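Local coordinates for helicase-like protein (Bacteroides thetaiotaomicron, PDB 2AFC) that is of unknown function but, as a macro-domain protein, probably binds ADP-ribose and may hydrolyse it from ADP-ribosylated thymidine in DNA, at residues 22-27 and 77-82; 63-68 and 105-110; 99-104 and 139-144. All blocks are in the same frame, centred on the assembly; numbering follows the deposited sequence.

Contact 1 of 3, residues 22-27 and 77-82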
ATOM      1  N   THR A  22      -3.202   0.272  -3.056  1.00  6.90           N
ATOM      2  CA  THR A  22      -2.324   0.469  -1.910  1.00  8.10           C
ATOM      3  C   THR A  22      -1.354  -0.689  -1.745  1.00  9.26           C
ATOM      4  O   THR A  22      -1.741  -1.845  -1.888  1.00  6.21           O
ATOM      5  CB  THR A  22      -3.123   0.527  -0.589  1.00  7.80           C
ATOM      6  OG1 THR A  22      -3.810  -0.717  -0.404  1.00 10.76           O
ATOM      7  CG2 THR A  22      -4.138   1.651  -0.601  1.00  6.82           C
ATOM      8  N   HIS A  23      -0.104  -0.370  -1.415  1.00 11.66           N
ATOM      9  CA  HIS A  23       0.926  -1.384  -1.179  1.00 11.67           C
ATOM     10  C   HIS A  23       2.030  -0.803  -0.295  1.00 12.66           C
ATOM     11  O   HIS A  23       2.248   0.408  -0.273  1.00 11.16           O
ATOM     12  CB  HIS A  23       1.521  -1.881  -2.496  1.00 11.30           C
ATOM     13  CG  HIS A  23       2.534  -0.958  -3.093  1.00  8.90           C
ATOM     14  ND1 HIS A  23       2.192   0.215  -3.727  1.00 10.08           N
ATOM     15  CD2 HIS A  23       3.883  -1.048  -3.169  1.00 10.09           C
ATOM     16  CE1 HIS A  23       3.286   0.808  -4.171  1.00  9.91           C
ATOM     17  NE2 HIS A  23       4.327   0.062  -3.846  1.00  8.15           N
ATOM     18  N   ILE A  24       2.731  -1.679   0.415  1.00 12.98           N
ATOM     19  CA  ILE A  24       3.786  -1.282   1.341  1.00 12.29           C
ATOM     20  C   ILE A  24       5.189  -1.158   0.767  1.00 12.71           C
ATOM     21  O   ILE A  24       5.764  -2.138   0.317  1.00 14.95           O
ATOM     22  CB  ILE A  24       3.882  -2.279   2.510  1.00 12.27           C
ATOM     23  CG1 ILE A  24       2.508  -2.495   3.125  1.00 11.13           C
ATOM     24  CG2 ILE A  24       4.847  -1.763   3.568  1.00 12.86           C
ATOM     25  CD1 ILE A  24       2.389  -3.727   4.021  1.00 19.99           C
ATOM     26  N   CYS A  25       5.738   0.052   0.816  1.00 12.42           N
ATOM     27  CA  CYS A  25       7.095   0.332   0.357  1.00  8.34           C
ATOM     28  C   CYS A  25       7.971   0.335   1.596  1.00  8.05           C
ATOM     29  O   CYS A  25       7.459   0.431   2.711  1.00  8.49           O
ATOM     30  CB  CYS A  25       7.177   1.707  -0.291  1.00  5.23           C
ATOM     31  SG  CYS A  25       6.394   1.842  -1.895  1.00  7.95           S
ATOM     32  N   ASN A  26       9.282   0.214   1.413  1.00  8.05           N
ATOM     33  CA  ASN A  26      10.205   0.238   2.545  1.00  9.86           C
ATOM     34  C   ASN A  26      10.761   1.656   2.631  1.00 10.53           C
ATOM     35  O   ASN A  26      10.544   2.458   1.723  1.00  7.57           O
ATOM     36  CB  ASN A  26      11.346  -0.759   2.321  1.00 12.18           C
ATOM     37  CG  ASN A  26      12.061  -0.535   1.002  1.00 14.86           C
ATOM     38  OD1 ASN A  26      12.727   0.486   0.803  1.00 15.23           O
ATOM     39  ND2 ASN A  26      11.915  -1.485   0.086  1.00 18.47           N
ATOM     40  N   ASP A  27      11.478   1.967   3.708  1.00 13.64           N
ATOM     41  CA  ASP A  27      12.066   3.301   3.873  1.00 17.77           C
ATOM     42  C   ASP A  27      13.529   3.325   3.446  1.00 20.34           C
ATOM     43  O   ASP A  27      14.275   4.247   3.795  1.00 21.53           O
ATOM     44  CB  ASP A  27      11.980   3.742   5.328  1.00 16.85           C
ATOM     45  CG  ASP A  27      12.512   2.701   6.274  1.00 19.08           C
ATOM     46  OD1 ASP A  27      13.264   1.812   5.804  1.00 18.91           O
ATOM     47  OD2 ASP A  27      12.185   2.778   7.482  1.00 17.36           O
ATOM     48  N   ALA A  77      -1.055   4.028  -4.353  1.00  6.31           N
ATOM     49  CA  ALA A  77      -0.731   4.583  -3.046  1.00  6.37           C
ATOM     50  C   ALA A  77       0.540   3.961  -2.473  1.00  6.74           C
ATOM     51  O   ALA A  77       0.509   2.837  -1.971  1.00  6.55           O
ATOM     52  CB  ALA A  77      -1.910   4.369  -2.078  1.00  5.24           C
ATOM     53  N   ASN A  78       1.655   4.688  -2.559  1.00  9.48           N
ATOM     54  CA  ASN A  78       2.935   4.203  -2.021  1.00  9.49           C
ATOM     55  C   ASN A  78       2.923   4.410  -0.517  1.00  9.18           C
ATOM     56  O   ASN A  78       3.020   5.534  -0.038  1.00  9.94           O
ATOM     57  CB  ASN A  78       4.118   4.956  -2.647  1.00 10.23           C
ATOM     58  CG  ASN A  78       4.359   4.561  -4.104  1.00 10.30           C
ATOM     59  OD1 ASN A  78       4.325   3.384  -4.443  1.00 12.04           O
ATOM     60  ND2 ASN A  78       4.616   5.540  -4.960  1.00  6.93           N
HETATM   61  N   MSE A  79       2.794   3.323   0.230  1.00 10.37           N
HETATM   62  CA  MSE A  79       2.727   3.430   1.679  1.00 10.25           C
HETATM   63  C   MSE A  79       3.994   2.958   2.368  1.00 10.24           C
HETATM   64  O   MSE A  79       4.356   1.781   2.288  1.00 10.11           O
HETATM   65  CB  MSE A  79       1.551   2.616   2.231  1.00 10.12           C
HETATM   66  CG  MSE A  79       0.274   2.700   1.417  1.00 14.78           C
HETATM   67 SE   MSE A  79      -1.285   1.978   2.356  1.00 21.84          SE
HETATM   68  CE  MSE A  79      -0.693   0.164   2.394  1.00 17.01           C
ATOM     69  N   ILE A  80       4.647   3.867   3.082  1.00  8.12           N
ATOM     70  CA  ILE A  80       5.870   3.505   3.784  1.00  8.35           C
ATOM     71  C   ILE A  80       5.561   2.876   5.138  1.00  7.86           C
ATOM     72  O   ILE A  80       5.535   3.566   6.163  1.00  8.16           O
ATOM     73  CB  ILE A  80       6.784   4.736   3.978  1.00  8.08           C
ATOM     74  CG1 ILE A  80       7.128   5.344   2.615  1.00  8.51           C
ATOM     75  CG2 ILE A  80       8.069   4.328   4.668  1.00  9.07           C
ATOM     76  CD1 ILE A  80       7.851   4.437   1.574  1.00 19.99           C
ATOM     77  N   GLY A  81       5.328   1.563   5.136  1.00  8.09           N
ATOM     78  CA  GLY A  81       5.032   0.841   6.368  1.00  6.49           C
ATOM     79  C   GLY A  81       6.057  -0.240   6.661  1.00  8.00           C
ATOM     80  O   GLY A  81       5.835  -1.150   7.472  1.00  7.42           O
ATOM     81  N   GLN A  82       7.207  -0.130   6.012  1.00  9.62           N
ATOM     82  CA  GLN A  82       8.266  -1.114   6.189  1.00 11.77           C
ATOM     83  C   GLN A  82       9.609  -0.457   6.527  1.00 12.23           C
ATOM     84  O   GLN A  82      10.047   0.491   5.871  1.00 11.03           O
ATOM     85  CB  GLN A  82       8.386  -1.939   4.911  1.00 13.20           C
ATOM     86  CG  GLN A  82       8.654  -3.399   5.152  1.00 16.13           C
ATOM     87  CD  GLN A  82       8.823  -4.170   3.857  1.00 16.29           C
ATOM     88  OE1 GLN A  82       7.843  -4.541   3.204  1.00 15.35           O
ATOM     89  NE2 GLN A  82      10.076  -4.403   3.473  1.00 12.79           N
TER

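Contact 2 of 3, residues 63-68 and 105-110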
ATOM      1  N   GLY A  63       4.836   5.685   7.836  1.00 11.53           N
ATOM      2  CA  GLY A  63       3.522   6.220   8.139  1.00  9.77           C
ATOM      3  C   GLY A  63       3.069   7.192   7.071  1.00 10.17           C
ATOM      4  O   GLY A  63       1.878   7.489   6.952  1.00 11.94           O
ATOM      5  N   ALA A  64       4.011   7.692   6.280  1.00  8.15           N
ATOM      6  CA  ALA A  64       3.659   8.637   5.230  1.00  8.42           C
ATOM      7  C   ALA A  64       3.067   7.920   4.017  1.00  9.12           C
ATOM      8  O   ALA A  64       3.248   6.716   3.829  1.00  8.63           O
ATOM      9  CB  ALA A  64       4.881   9.439   4.819  1.00  9.71           C
ATOM     10  N   VAL A  65       2.357   8.666   3.186  1.00  7.09           N
ATOM     11  CA  VAL A  65       1.749   8.076   2.014  1.00  6.40           C
ATOM     12  C   VAL A  65       1.896   9.001   0.825  1.00  6.02           C
ATOM     13  O   VAL A  65       1.631  10.198   0.934  1.00  6.34           O
ATOM     14  CB  VAL A  65       0.240   7.823   2.221  1.00  6.41           C
ATOM     15  CG1 VAL A  65      -0.311   7.045   1.028  1.00  9.08           C
ATOM     16  CG2 VAL A  65      -0.003   7.063   3.528  1.00  3.91           C
ATOM     17  N   GLN A  66       2.339   8.449  -0.301  1.00  3.75           N
ATOM     18  CA  GLN A  66       2.492   9.223  -1.527  1.00  4.00           C
ATOM     19  C   GLN A  66       1.440   8.715  -2.513  1.00  4.65           C
ATOM     20  O   GLN A  66       1.221   7.511  -2.623  1.00  7.15           O
ATOM     21  CB  GLN A  66       3.890   9.030  -2.106  1.00  1.44           C
ATOM     22  CG  GLN A  66       4.081   9.591  -3.504  1.00  1.44           C
ATOM     23  CD  GLN A  66       5.465   9.283  -4.057  1.00  5.51           C
ATOM     24  OE1 GLN A  66       5.899   8.128  -4.076  1.00  6.54           O
ATOM     25  NE2 GLN A  66       6.167  10.317  -4.507  1.00  7.51           N
ATOM     26  N   PHE A  67       0.790   9.632  -3.215  1.00  4.19           N
ATOM     27  CA  PHE A  67      -0.239   9.275  -4.173  1.00  6.22           C
ATOM     28  C   PHE A  67       0.203   9.604  -5.593  1.00  7.58           C
ATOM     29  O   PHE A  67       0.762  10.676  -5.847  1.00  9.04           O
ATOM     30  CB  PHE A  67      -1.539  10.007  -3.831  1.00  5.53           C
ATOM     31  CG  PHE A  67      -2.124   9.596  -2.507  1.00  6.78           C
ATOM     32  CD1 PHE A  67      -1.805  10.290  -1.338  1.00  5.13           C
ATOM     33  CD2 PHE A  67      -2.948   8.466  -2.419  1.00  7.12           C
ATOM     34  CE1 PHE A  67      -2.296   9.863  -0.103  1.00  7.13           C
ATOM     35  CE2 PHE A  67      -3.449   8.025  -1.185  1.00  4.22           C
ATOM     36  CZ  PHE A  67      -3.125   8.716  -0.028  1.00  4.49           C
ATOM     37  N   VAL A  68      -0.038   8.677  -6.513  1.00  7.06           N
ATOM     38  CA  VAL A  68       0.348   8.874  -7.903  1.00  8.71           C
ATOM     39  C   VAL A  68      -0.819   8.538  -8.827  1.00  9.75           C
ATOM     40  O   VAL A  68      -1.342   7.425  -8.816  1.00 10.53           O
ATOM     41  CB  VAL A  68       1.561   7.983  -8.265  1.00  7.64           C
ATOM     42  CG1 VAL A  68       2.148   8.405  -9.586  1.00  5.80           C
ATOM     43  CG2 VAL A  68       2.598   8.057  -7.166  1.00  9.28           C
ATOM     44  N   LYS A 105      -4.886   5.053   7.574  1.00 10.45           N
ATOM     45  CA  LYS A 105      -5.700   6.114   8.142  1.00 10.74           C
ATOM     46  C   LYS A 105      -5.683   7.287   7.150  1.00  9.30           C
ATOM     47  O   LYS A 105      -6.689   7.950   6.941  1.00  8.65           O
ATOM     48  CB  LYS A 105      -5.121   6.498   9.509  1.00 14.14           C
ATOM     49  CG  LYS A 105      -5.792   7.641  10.236  1.00 17.85           C
ATOM     50  CD  LYS A 105      -5.450   7.578  11.735  1.00 19.79           C
ATOM     51  CE  LYS A 105      -6.184   6.421  12.414  1.00 22.37           C
ATOM     52  NZ  LYS A 105      -5.606   6.029  13.730  1.00 22.84           N
ATOM     53  N   GLU A 106      -4.545   7.497   6.499  1.00  8.52           N
ATOM     54  CA  GLU A 106      -4.418   8.579   5.534  1.00  8.55           C
ATOM     55  C   GLU A 106      -5.058   8.198   4.211  1.00  7.93           C
ATOM     56  O   GLU A 106      -5.537   9.065   3.471  1.00  5.95           O
ATOM     57  CB  GLU A 106      -2.945   8.914   5.319  1.00 12.22           C
ATOM     58  CG  GLU A 106      -2.659  10.386   5.394  1.00 19.56           C
ATOM     59  CD  GLU A 106      -3.159  11.106   4.188  1.00 23.75           C
ATOM     60  OE1 GLU A 106      -3.477  12.309   4.290  1.00 24.24           O
ATOM     61  OE2 GLU A 106      -3.220  10.461   3.124  1.00 30.12           O
ATOM     62  N   VAL A 107      -5.056   6.901   3.903  1.00  5.57           N
ATOM     63  CA  VAL A 107      -5.667   6.439   2.666  1.00  5.19           C
ATOM     64  C   VAL A 107      -7.173   6.600   2.822  1.00  4.71           C
ATOM     65  O   VAL A 107      -7.883   6.967   1.881  1.00  2.51           O
ATOM     66  CB  VAL A 107      -5.333   4.951   2.380  1.00  6.28           C
ATOM     67  CG1 VAL A 107      -6.308   4.380   1.357  1.00  6.97           C
ATOM     68  CG2 VAL A 107      -3.922   4.830   1.843  1.00  3.54           C
ATOM     69  N   ALA A 108      -7.652   6.328   4.028  1.00  4.80           N
ATOM     70  CA  ALA A 108      -9.066   6.447   4.328  1.00  4.58           C
ATOM     71  C   ALA A 108      -9.603   7.788   3.850  1.00  6.68           C
ATOM     72  O   ALA A 108     -10.538   7.835   3.048  1.00  7.53           O
ATOM     73  CB  ALA A 108      -9.289   6.287   5.812  1.00  4.44           C
ATOM     74  N   LEU A 109      -8.998   8.878   4.322  1.00 10.27           N
ATOM     75  CA  LEU A 109      -9.438  10.221   3.936  1.00 12.22           C
ATOM     76  C   LEU A 109      -9.239  10.497   2.442  1.00 11.77           C
ATOM     77  O   LEU A 109      -9.990  11.249   1.836  1.00 12.85           O
ATOM     78  CB  LEU A 109      -8.720  11.291   4.778  1.00 13.83           C
ATOM     79  CG  LEU A 109      -8.906  11.317   6.313  1.00 15.87           C
ATOM     80  CD1 LEU A 109      -7.963  12.349   6.918  1.00 15.23           C
ATOM     81  CD2 LEU A 109     -10.340  11.661   6.692  1.00 13.56           C
ATOM     82  N   PHE A 110      -8.234   9.888   1.834  1.00 12.63           N
ATOM     83  CA  PHE A 110      -8.034  10.103   0.407  1.00 13.00           C
ATOM     84  C   PHE A 110      -9.185   9.481  -0.375  1.00 13.03           C
ATOM     85  O   PHE A 110      -9.725  10.103  -1.289  1.00 12.10           O
ATOM     86  CB  PHE A 110      -6.707   9.497  -0.056  1.00 10.21           C
ATOM     87  CG  PHE A 110      -6.426   9.688  -1.521  1.00 10.25           C
ATOM     88  CD1 PHE A 110      -6.980   8.827  -2.477  1.00  9.42           C
ATOM     89  CD2 PHE A 110      -5.567  10.702  -1.945  1.00  9.08           C
ATOM     90  CE1 PHE A 110      -6.671   8.978  -3.844  1.00 11.49           C
ATOM     91  CE2 PHE A 110      -5.250  10.862  -3.311  1.00  9.60           C
ATOM     92  CZ  PHE A 110      -5.800  10.000  -4.260  1.00  8.16           C
TER
HETATM   93  O   HOH W   1      -1.034  12.284   1.770  1.00 13.48           O

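Contact 3 of 3, residues 99-104 and 139-144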
ATOM      1  N   ALA A  99       2.818   2.000  11.582  1.00  5.95           N
ATOM      2  CA  ALA A  99       3.036   2.798  10.388  1.00  5.33           C
ATOM      3  C   ALA A  99       1.967   2.487   9.355  1.00  6.33           C
ATOM      4  O   ALA A  99       1.422   3.395   8.728  1.00  5.01           O
ATOM      5  CB  ALA A  99       4.397   2.509   9.809  1.00  7.60           C
ATOM      6  N   VAL A 100       1.669   1.202   9.169  1.00  8.34           N
ATOM      7  CA  VAL A 100       0.651   0.816   8.192  1.00  9.89           C
ATOM      8  C   VAL A 100      -0.678   1.439   8.623  1.00 10.11           C
ATOM      9  O   VAL A 100      -1.478   1.865   7.777  1.00  8.66           O
ATOM     10  CB  VAL A 100       0.500  -0.729   8.086  1.00 12.66           C
ATOM     11  CG1 VAL A 100      -0.645  -1.081   7.144  1.00 13.79           C
ATOM     12  CG2 VAL A 100       1.795  -1.350   7.570  1.00 12.46           C
ATOM     13  N   ARG A 101      -0.896   1.504   9.935  1.00 10.01           N
ATOM     14  CA  ARG A 101      -2.106   2.112  10.488  1.00 13.11           C
ATOM     15  C   ARG A 101      -2.203   3.580  10.090  1.00 13.28           C
ATOM     16  O   ARG A 101      -3.248   4.032   9.629  1.00 11.45           O
ATOM     17  CB  ARG A 101      -2.113   2.014  12.010  1.00 13.89           C
ATOM     18  CG  ARG A 101      -2.580   0.672  12.536  1.00 18.29           C
ATOM     19  CD  ARG A 101      -2.514   0.619  14.056  1.00 21.95           C
ATOM     20  NE  ARG A 101      -3.582  -0.203  14.617  1.00 23.76           N
ATOM     21  CZ  ARG A 101      -4.874   0.073  14.481  1.00 24.01           C
ATOM     22  NH1 ARG A 101      -5.249   1.149  13.806  1.00 24.06           N
ATOM     23  NH2 ARG A 101      -5.789  -0.725  15.013  1.00 26.54           N
ATOM     24  N   GLN A 102      -1.117   4.327  10.279  1.00 13.70           N
ATOM     25  CA  GLN A 102      -1.132   5.739   9.915  1.00 15.27           C
ATOM     26  C   GLN A 102      -1.392   5.824   8.427  1.00 16.17           C
ATOM     27  O   GLN A 102      -2.280   6.556   7.984  1.00 17.82           O
ATOM     28  CB  GLN A 102       0.208   6.410  10.211  1.00 15.25           C
ATOM     29  CG  GLN A 102       0.587   6.510  11.669  1.00 21.23           C
ATOM     30  CD  GLN A 102       1.946   7.166  11.855  1.00 25.09           C
ATOM     31  OE1 GLN A 102       2.174   8.294  11.394  1.00 23.92           O
ATOM     32  NE2 GLN A 102       2.856   6.462  12.525  1.00 25.94           N
ATOM     33  N   CYS A 103      -0.609   5.067   7.660  1.00 15.14           N
ATOM     34  CA  CYS A 103      -0.741   5.049   6.210  1.00 15.56           C
ATOM     35  C   CYS A 103      -2.186   4.854   5.762  1.00 13.66           C
ATOM     36  O   CYS A 103      -2.716   5.661   4.997  1.00 13.58           O
ATOM     37  CB  CYS A 103       0.143   3.947   5.600  1.00 16.55           C
ATOM     38  SG  CYS A 103       1.934   4.279   5.622  1.00 17.77           S
ATOM     39  N   LEU A 104      -2.816   3.788   6.252  1.00 11.80           N
ATOM     40  CA  LEU A 104      -4.195   3.474   5.891  1.00 10.85           C
ATOM     41  C   LEU A 104      -5.141   4.558   6.374  1.00 11.58           C
ATOM     42  O   LEU A 104      -6.080   4.944   5.670  1.00 12.79           O
ATOM     43  CB  LEU A 104      -4.607   2.118   6.474  1.00  9.74           C
ATOM     44  CG  LEU A 104      -3.884   0.889   5.908  1.00  7.35           C
ATOM     45  CD1 LEU A 104      -4.353  -0.346   6.628  1.00  7.92           C
ATOM     46  CD2 LEU A 104      -4.137   0.773   4.423  1.00  5.63           C
ATOM     47  N   ILE A 139      -6.799  -3.237   8.621  1.00 18.22           N
ATOM     48  CA  ILE A 139      -7.631  -2.859   7.479  1.00 17.75           C
ATOM     49  C   ILE A 139      -9.055  -2.601   7.954  1.00 16.55           C
ATOM     50  O   ILE A 139      -9.716  -1.654   7.541  1.00 13.96           O
ATOM     51  CB  ILE A 139      -7.724  -3.997   6.451  1.00 19.05           C
ATOM     52  CG1 ILE A 139      -6.344  -4.609   6.211  1.00 22.33           C
ATOM     53  CG2 ILE A 139      -8.354  -3.475   5.167  1.00 18.19           C
ATOM     54  CD1 ILE A 139      -5.248  -3.682   5.620  1.00 19.99           C
ATOM     55  N   LYS A 140      -9.506  -3.490   8.823  1.00 17.10           N
ATOM     56  CA  LYS A 140     -10.836  -3.451   9.391  1.00 19.46           C
ATOM     57  C   LYS A 140     -11.077  -2.159  10.170  1.00 19.50           C
ATOM     58  O   LYS A 140     -11.986  -1.390   9.843  1.00 19.78           O
ATOM     59  CB  LYS A 140     -10.998  -4.671  10.299  1.00 22.28           C
ATOM     60  CG  LYS A 140     -12.388  -4.952  10.826  1.00 28.06           C
ATOM     61  CD  LYS A 140     -12.316  -6.126  11.801  1.00 30.71           C
ATOM     62  CE  LYS A 140     -13.627  -6.370  12.530  1.00 32.34           C
ATOM     63  NZ  LYS A 140     -13.438  -7.367  13.634  1.00 33.24           N
ATOM     64  N   GLU A 141     -10.248  -1.913  11.184  1.00 18.74           N
ATOM     65  CA  GLU A 141     -10.398  -0.727  12.021  1.00 18.38           C
ATOM     66  C   GLU A 141     -10.179   0.595  11.303  1.00 16.84           C
ATOM     67  O   GLU A 141     -10.757   1.607  11.685  1.00 16.08           O
ATOM     68  CB  GLU A 141      -9.452  -0.788  13.230  1.00 18.89           C
ATOM     69  CG  GLU A 141      -9.764   0.285  14.278  1.00 22.26           C
ATOM     70  CD  GLU A 141      -8.705   0.421  15.370  1.00 26.62           C
ATOM     71  OE1 GLU A 141      -8.413  -0.578  16.058  1.00 27.50           O
ATOM     72  OE2 GLU A 141      -8.168   1.542  15.549  1.00 29.68           O
ATOM     73  N   GLU A 142      -9.356   0.593  10.261  1.00 15.72           N
ATOM     74  CA  GLU A 142      -9.064   1.830   9.546  1.00 14.89           C
ATOM     75  C   GLU A 142      -9.837   2.086   8.253  1.00 15.96           C
ATOM     76  O   GLU A 142     -10.016   3.244   7.865  1.00 14.99           O
ATOM     77  CB  GLU A 142      -7.565   1.918   9.255  1.00 12.17           C
ATOM     78  CG  GLU A 142      -6.685   1.942  10.495  1.00 12.01           C
ATOM     79  CD  GLU A 142      -7.058   3.050  11.478  1.00 12.82           C
ATOM     80  OE1 GLU A 142      -7.433   4.162  11.045  1.00 13.84           O
ATOM     81  OE2 GLU A 142      -6.969   2.813  12.694  1.00 14.85           O
ATOM     82  N   LEU A 143     -10.298   1.030   7.588  1.00 15.85           N
ATOM     83  CA  LEU A 143     -11.029   1.209   6.336  1.00 16.99           C
ATOM     84  C   LEU A 143     -12.470   0.709   6.340  1.00 18.81           C
ATOM     85  O   LEU A 143     -13.385   1.448   5.993  1.00 21.69           O
ATOM     86  CB  LEU A 143     -10.264   0.549   5.183  1.00 14.81           C
ATOM     87  CG  LEU A 143      -8.830   1.027   4.925  1.00 11.73           C
ATOM     88  CD1 LEU A 143      -8.251   0.283   3.711  1.00  8.15           C
ATOM     89  CD2 LEU A 143      -8.824   2.537   4.679  1.00  7.53           C
ATOM     90  N   ILE A 144     -12.687  -0.542   6.722  1.00 20.88           N
ATOM     91  CA  ILE A 144     -14.042  -1.066   6.723  1.00 22.14           C
ATOM     92  C   ILE A 144     -14.915  -0.292   7.698  1.00 23.70           C
ATOM     93  O   ILE A 144     -16.118  -0.150   7.487  1.00 24.17           O
ATOM     94  CB  ILE A 144     -14.068  -2.550   7.100  1.00 21.30           C
ATOM     95  CG1 ILE A 144     -13.141  -3.336   6.170  1.00 19.39           C
ATOM     96  CG2 ILE A 144     -15.486  -3.084   6.988  1.00 20.22           C
ATOM     97  CD1 ILE A 144     -13.448  -3.306   4.644  1.00 19.99           C
TER

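Contact 1 of 3, residues 22-27 and 77-82
Met79, a selenomethionine in this crystal, lays its side chain obliquely across Thr22 where two parallel strands meet in the central sheet of the macro-domain α/β/α sandwich. A bend at the third torsion (chi3 -66°) turns the end of the chain aside, so that SE comes 3.8 Å from Thr22 CB and CE lies 4.2 Å from Ile24 CG1. A long, flexible apolar chain suits this layer, because the same side chain also reaches Cys103, Leu104 and Val107 on helix 97-113; the small Ala77 puts its CB against Thr22 CG2, at 3.8 Å. On the face that carries His23, Cys25, Asn78 and Ile80, Asn78 ND2 is engaged by Gln66 OE1 on the next strand. Further along, the folded second torsion of Ile80 (chi2 -59°) brings CD1 to 3.4 Å from Cys25 CB, in a layer completed by Tyr50 and Trp53 of helix 45-56. Between the faces, Met79 is held from two residues, as parallel pairing requires: its N donates to His23 O at 3.0 Å, and its O accepts from Cys25 N at 2.7 Å. Ile80 then centres an inverse gamma turn, which puts one extra residue into strand 77-82 before pairing resumes at Gln82. Cys25 O faces this irregularity, with weak bonds from both Gly81 N and Gln82 N. Beyond it, Asn26 CA lies 3.3 Å from Gln82 O, a CA-H...O contact, and Asp27 N gives the same Gln82 O a weak hydrogen bond at 3.0 Å.

Contact 2 of 3, residues 63-68 and 105-110
Phe67 and Phe110 lie flat against one another as an offset stack, ring centroids 3.9 Å apart and planes only 3° from parallel. The offset places Phe110 CD2 3.3 Å above the middle of the Phe67 ring, while Phe67 CD2 sits likewise over the middle of the Phe110 ring. The two chains approach from opposite directions: Phe67 comes from the strand, and Phe110 leaves the helix with CG anti to its backbone N (chi1 -180°), sliding the other way. Flat rings suit the place because, face on face, they bridge strand and helix, whose axes approach to 9.6 Å. This strand, 65-71, is the outermost on its side of the macro-domain sheet, and helix 97-113 is one of those packed over it. Nearer the start of the strand the shapes are rounder. Val65 is a β-branched bump whose CG2 rests 3.9 Å from Glu106 CB, while its CG1 faces Val107 CG2 at 4.3 Å. Val107 CG2 also packs 4.4 Å from Phe67 CZ, so this valine sits between the two. Tyr75 meets Phe110 edge-to-face and His114 stacks with it, adding to the aromatic cluster. Glu106 is exposed; its chain bends at chi2 and brings OE2 to the rim of the Phe67 ring, 3.4 Å from CE1, the carboxylate turned 55° from the ring plane. A water lying in that ring's plane links Glu106 OE2 to Val65 O by two weak bonds.

Contact 3 of 3, residues 99-104 and 139-144
Glu142 begins its path between the helices at CB, which packs 4.1 Å from Leu104 CB, the two methylenes touching where the helix backbones come nearest. CG passes 3.7 Å from Arg101 NH1, and CD lies 3.5 Å from Arg101 NH1 after a turn at the second torsion (chi2 -55°). OE2 then reaches Arg101 NH1 at 2.6 Å, in the guanidinium plane at its edge, although the carboxylate stands almost upright to that plane, 79° away; Lys105 NZ is a second, long and weak ion partner. Glu141, stretched straight from its helix, puts OE1 2.8 Å from Arg101 NH2 and makes a weak bond through OE2 to NH1, which both glutamates thus share. Arg101-Glu142 and Arg101-Glu141 are salt bridges of one network, every N-H...O angle bent. On the side toward the sheet, Leu104 CD1 meets Ile139 CD1 at 3.6 Å and Leu104 CD2 faces Leu143 CD1, an apolar layer beside the charged one. The helix segments run nearly parallel, 13° apart, on one face of the macro-domain sheet. Arginine suits its place because its broad cation can serve two acidic residues; its charge, with weaker help from Lys105, probably keeps the buried Glu142 ionised.

How the contacts relate
From the N terminus, strand 19-26 opens contact 1 and the chain then passes through two helices to strand 65-71, where contact 2 opens. The return along strand 74-82 closes contact 1 over 49 intervening residues, pairing two neighbouring strands of the sheet. Helix 97-113 comes next: its first half opens contact 3 and its second half closes contact 2, tying the edge strand to the helical layer. Helix 132-144 finally closes contact 3. Contact 2 therefore crosses both others, whereas contacts 1 and 3 follow in series. Strand 74-82 joins contact 1 to contact 2 by backbone bonds such as Asn78 N to Gln66 O, and Gly81 CA packs against Ala99 CB of contact 3.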